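Local coordinates for protein CDP-6-deoxy-L-threo-D-glycero-4-hexulose-3-dehydrase (Yersinia pseudotuberculosis, PDB 3BCX) that probably catalyses, with a pyridoxal or pyridoxamine phosphate cofactor, the C-3 dehydration of a CDP-linked 6-deoxy-4-hexulose in deoxysugar biosynthesis, at residues Pro218-Thr223 with Ser343-Pro348. Numbering follows the deposited sequence.
Sequences PAHHIT and SWFGFP
His220 and Phe345 mark the closest backbone approach, their CA atoms 7.0 Å apart, so side chains and one water bridge the two segments. That water donates to Ala219 O and to Phe345 O, the latter at 2.7 Å, and its oxygen sits above the centre of the Phe345 ring. The Phe345 ring reaches His220 because chi1 of 178° swings CG away from the backbone N. The pair is T-shaped, with planes at 74° and centroids 4.9 Å apart: the CE2 corner of Phe345 presses on one face of the imidazole, nearer its rim than its middle, and reaches His220 CD2 at 3.5 Å. The neighbouring CZ rests against Ala219 CB at 3.8 Å. In aspartate aminotransferase-fold enzymes of the DegT/DnrJ/EryC1 family, the loop equivalent to that between strands 211-215 and 228-232 usually carries the cofactor-binding lysine; the sequence around His220 is consistent with histidine taking that position here. The contact joins this loop to the chain leading into strand 347-351. His221 turns its ring edge to Ser343 O, which lies near the ring plane in a tight contact, not a bond, 2.9 Å from CE1; Ser343 OG, 3.1 Å from His221 CE1, is tilted out of that plane. The neighbouring NE2 is hydrogen-bonded to Asp194 O, which helps set the ring's rotation. Arg313 NH1 of helix 293-323 donates to both Trp344 O and Phe345 O.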
loop_
_atom_site.group_PDB
_atom_site.type_symbol
_atom_site.label_atom_id
_atom_site.label_comp_id
_atom_site.label_asym_id
_atom_site.label_seq_id
_atom_site.Cartn_x
_atom_site.Cartn_y
_atom_site.Cartn_z
ATOM N N PRO A 218 -12.363 7.166 -3.302
ATOM C CA PRO A 218 -13.447 8.146 -3.504
ATOM C C PRO A 218 -14.844 7.668 -3.914
ATOM O O PRO A 218 -15.844 8.285 -3.553
ATOM C CB PRO A 218 -12.856 9.110 -4.528
ATOM C CG PRO A 218 -11.386 9.078 -4.195
ATOM C CD PRO A 218 -11.139 7.597 -4.001
ATOM N N ALA A 219 -14.898 6.572 -4.665
ATOM C CA ALA A 219 -16.169 5.996 -5.089
ATOM C C ALA A 219 -17.059 5.682 -3.890
ATOM O O ALA A 219 -18.283 5.798 -3.969
ATOM C CB ALA A 219 -15.932 4.743 -5.918
ATOM N N HIS A 220 -16.438 5.286 -2.785
ATOM C CA HIS A 220 -17.084 4.410 -1.815
ATOM C C HIS A 220 -17.839 5.215 -0.761
ATOM O O HIS A 220 -17.815 6.445 -0.772
ATOM C CB HIS A 220 -16.053 3.501 -1.143
ATOM C CG HIS A 220 -15.457 2.482 -2.062
ATOM N ND1 HIS A 220 -14.671 2.823 -3.143
ATOM C CD2 HIS A 220 -15.530 1.129 -2.064
ATOM C CE1 HIS A 220 -14.286 1.725 -3.769
ATOM N NE2 HIS A 220 -14.794 0.684 -3.135
ATOM N N HIS A 221 -18.507 4.511 0.147
ATOM C CA HIS A 221 -19.317 5.159 1.176
ATOM C C HIS A 221 -18.582 6.308 1.871
ATOM O O HIS A 221 -19.166 7.369 2.096
ATOM C CB HIS A 221 -19.795 4.099 2.161
ATOM C CG HIS A 221 -20.685 3.070 1.536
ATOM N ND1 HIS A 221 -22.059 3.112 1.636
ATOM C CD2 HIS A 221 -20.397 2.005 0.751
ATOM C CE1 HIS A 221 -22.580 2.118 0.938
ATOM N NE2 HIS A 221 -21.592 1.432 0.390
ATOM N N ILE A 222 -17.312 6.099 2.216
ATOM C CA ILE A 222 -16.499 7.168 2.800
ATOM C C ILE A 222 -15.112 7.085 2.162
ATOM O O ILE A 222 -14.707 6.026 1.683
ATOM C CB ILE A 222 -16.360 7.089 4.356
ATOM C CG1 ILE A 222 -15.723 5.765 4.778
ATOM C CG2 ILE A 222 -17.713 7.313 5.013
ATOM C CD1 ILE A 222 -15.418 5.697 6.259
ATOM N N THR A 223 -14.384 8.192 2.159
ATOM C CA THR A 223 -13.073 8.210 1.535
ATOM C C THR A 223 -11.951 8.840 2.357
ATOM O O THR A 223 -12.188 9.597 3.295
ATOM C CB THR A 223 -13.142 8.958 0.191
ATOM O OG1 THR A 223 -11.895 8.828 -0.510
ATOM C CG2 THR A 223 -13.433 10.438 0.433
ATOM N N SER A 343 -26.764 -1.379 2.160
ATOM C CA SER A 343 -26.340 -0.007 1.908
ATOM C C SER A 343 -25.808 0.154 0.488
ATOM O O SER A 343 -24.598 0.144 0.263
ATOM C CB SER A 343 -25.275 0.420 2.920
ATOM O OG SER A 343 -25.032 1.814 2.847
ATOM N N TRP A 344 -26.720 0.302 -0.467
ATOM C CA TRP A 344 -26.355 0.324 -1.877
ATOM C C TRP A 344 -25.173 1.205 -2.236
ATOM O O TRP A 344 -25.064 2.352 -1.790
ATOM C CB TRP A 344 -27.564 0.715 -2.744
ATOM C CG TRP A 344 -28.709 -0.250 -2.634
ATOM C CD1 TRP A 344 -29.810 -0.133 -1.828
ATOM C CD2 TRP A 344 -28.839 -1.510 -3.308
ATOM N NE1 TRP A 344 -30.614 -1.243 -1.960
ATOM C CE2 TRP A 344 -30.042 -2.104 -2.861
ATOM C CE3 TRP A 344 -28.054 -2.198 -4.247
ATOM C CZ2 TRP A 344 -30.480 -3.356 -3.321
ATOM C CZ3 TRP A 344 -28.490 -3.446 -4.706
ATOM C CH2 TRP A 344 -29.692 -4.009 -4.241
ATOM N N PHE A 345 -24.290 0.638 -3.055
ATOM C CA PHE A 345 -23.093 1.312 -3.544
ATOM C C PHE A 345 -23.446 1.945 -4.890
ATOM O O PHE A 345 -22.977 3.039 -5.232
ATOM C CB PHE A 345 -21.977 0.271 -3.705
ATOM C CG PHE A 345 -20.688 0.823 -4.243
ATOM C CD1 PHE A 345 -20.508 0.998 -5.608
ATOM C CD2 PHE A 345 -19.640 1.140 -3.381
ATOM C CE1 PHE A 345 -19.301 1.482 -6.114
ATOM C CE2 PHE A 345 -18.428 1.627 -3.872
ATOM C CZ PHE A 345 -18.257 1.796 -5.242
ATOM N N GLY A 346 -24.289 1.240 -5.641
ATOM C CA GLY A 346 -24.725 1.699 -6.945
ATOM C C GLY A 346 -26.044 1.044 -7.310
ATOM O O GLY A 346 -26.578 0.245 -6.540
ATOM N N PHE A 347 -26.571 1.372 -8.482
ATOM C CA PHE A 347 -27.849 0.818 -8.927
ATOM C C PHE A 347 -27.640 -0.097 -10.140
ATOM O O PHE A 347 -27.529 0.381 -11.270
ATOM C CB PHE A 347 -28.787 1.964 -9.303
ATOM C CG PHE A 347 -30.234 1.580 -9.349
ATOM C CD1 PHE A 347 -30.995 1.551 -8.179
ATOM C CD2 PHE A 347 -30.855 1.293 -10.567
ATOM C CE1 PHE A 347 -32.359 1.250 -8.218
ATOM C CE2 PHE A 347 -32.216 0.989 -10.623
ATOM C CZ PHE A 347 -32.972 0.969 -9.445
ATOM N N PRO A 348 -27.589 -1.420 -9.917
ATOM C CA PRO A 348 -27.388 -2.404 -10.989
ATOM C C PRO A 348 -28.631 -2.710 -11.831
ATOM O O PRO A 348 -29.694 -3.038 -11.301
ATOM C CB PRO A 348 -26.884 -3.627 -10.233
ATOM C CG PRO A 348 -27.664 -3.550 -8.949
ATOM C CD PRO A 348 -27.601 -2.076 -8.595
HETATM O O HOH W 1 -21.107 4.770 -4.470
#